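Local coordinates for bromodomain adjacent to zinc finger domain protein 2B (Homo sapiens, PDB 4QF3) that probably reads histone H3 tails through its PHD zinc finger and is thought to act in transcriptional regulation linked to ISWI, at residues 25-30 / 51-56. Sequence-based numbering, arbitrary orientation.
With ZN (zinc ion), chain D.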
# COMPACT_ATOMS: atom_id res chain seq x y z
N ASP A 25 2.66 -1.50 6.93
CA ASP A 25 3.26 -1.25 8.25
C ASP A 25 4.62 -1.89 8.34
O ASP A 25 5.45 -1.49 9.18
CB ASP A 25 2.38 -1.84 9.35
CG ASP A 25 1.62 -0.79 10.07
OD1 ASP A 25 2.12 -0.33 11.11
OD2 ASP A 25 0.54 -0.43 9.59
N GLY A 26 4.86 -2.90 7.51
CA GLY A 26 6.14 -3.60 7.47
C GLY A 26 7.25 -2.83 6.82
O GLY A 26 8.30 -2.58 7.44
N CYS A 27 7.04 -2.46 5.56
CA CYS A 27 8.06 -1.87 4.70
C CYS A 27 7.82 -0.44 4.26
O CYS A 27 8.66 0.13 3.53
CB CYS A 27 8.22 -2.70 3.43
SG CYS A 27 6.75 -2.68 2.34
N ASP A 28 6.69 0.14 4.67
CA ASP A 28 6.30 1.51 4.35
C ASP A 28 6.09 1.81 2.86
O ASP A 28 6.06 2.99 2.48
CB ASP A 28 7.32 2.52 4.93
CG ASP A 28 7.54 2.33 6.42
OD1 ASP A 28 6.54 2.18 7.17
OD2 ASP A 28 8.71 2.36 6.84
N LYS A 29 5.92 0.78 2.02
CA LYS A 29 5.63 1.01 0.61
C LYS A 29 4.10 1.09 0.50
O LYS A 29 3.40 0.61 1.36
CB LYS A 29 6.13 -0.10 -0.23
CG LYS A 29 7.66 -0.11 -0.31
CD LYS A 29 8.15 -1.24 -1.18
CE LYS A 29 9.66 -1.13 -1.33
NZ LYS A 29 10.27 -2.40 -1.80
N GLY A 30 3.65 1.74 -0.56
CA GLY A 30 2.23 2.02 -0.83
C GLY A 30 1.71 1.38 -2.09
O GLY A 30 2.43 1.12 -3.04
N PRO A 51 1.60 -7.72 0.23
CA PRO A 51 1.77 -9.12 -0.07
C PRO A 51 3.25 -9.59 -0.01
O PRO A 51 3.52 -10.74 0.27
CB PRO A 51 1.20 -9.22 -1.50
CG PRO A 51 0.24 -8.11 -1.62
CD PRO A 51 0.86 -7.00 -0.82
N ALA A 52 4.17 -8.69 -0.31
CA ALA A 52 5.60 -9.06 -0.28
C ALA A 52 6.01 -9.35 1.16
O ALA A 52 6.68 -10.33 1.44
CB ALA A 52 6.46 -7.96 -0.87
N CYS A 53 5.54 -8.50 2.08
CA CYS A 53 5.86 -8.72 3.50
C CYS A 53 5.21 -9.97 4.07
O CYS A 53 5.85 -10.70 4.77
CB CYS A 53 5.50 -7.51 4.33
SG CYS A 53 6.61 -6.08 4.13
N ILE A 54 3.98 -10.26 3.69
CA ILE A 54 3.33 -11.48 4.11
C ILE A 54 4.02 -12.74 3.58
O ILE A 54 4.29 -13.67 4.33
CB ILE A 54 1.83 -11.42 3.69
CG1 ILE A 54 1.10 -10.28 4.42
CG2 ILE A 54 1.14 -12.73 4.00
CD1 ILE A 54 1.05 -10.40 5.94
N ALA A 55 4.34 -12.77 2.29
CA ALA A 55 5.14 -13.87 1.72
C ALA A 55 6.46 -14.18 2.43
O ALA A 55 6.83 -15.35 2.62
CB ALA A 55 5.40 -13.59 0.24
N LYS A 56 7.17 -13.12 2.82
CA LYS A 56 8.43 -13.26 3.54
C LYS A 56 8.24 -13.75 4.95
O LYS A 56 9.05 -14.53 5.42
CB LYS A 56 9.14 -11.95 3.64
CG LYS A 56 9.92 -11.49 2.42
CD LYS A 56 10.79 -10.30 2.80
CE LYS A 56 11.22 -9.50 1.59
NZ LYS A 56 10.06 -8.91 0.87
ZN ZN D . 5.37 -4.45 3.00
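C53 reaches from the first turn of helix 51-57 to the loop of 25-30, where its SG lies against C27 CB at 3.8 Å and beside G26 CA at 4.2 Å. A zinc ion shared by the two cysteines holds them together: C27 SG and C53 SG each sit 2.3 Å from the metal. The sulfur of C53 lies beside its own backbone N and anti to the carbonyl carbon (chi1 -73°), which carries it off the helix to the ion. In C27 the sulfur is instead tucked between backbone N and carbonyl carbon (chi1 66°), a torsion that leaves it where both the zinc ion and the K29 N-H can reach it. The K29 amide N donates a hydrogen bond to C27 SG (3.6 Å, N-H...S angle 156°), which probably eases the negative charge on the thiolate. G26 meets C53 through its backbone alone. Little surface is buried, so the metal is the main link between loop and helix. C24 and C50 supply the other two sulfurs, completing a Cys4 site in which C24/C27 and C50/C53 form two CxxC pairs, the second zinc site of the cross-braced PHD finger.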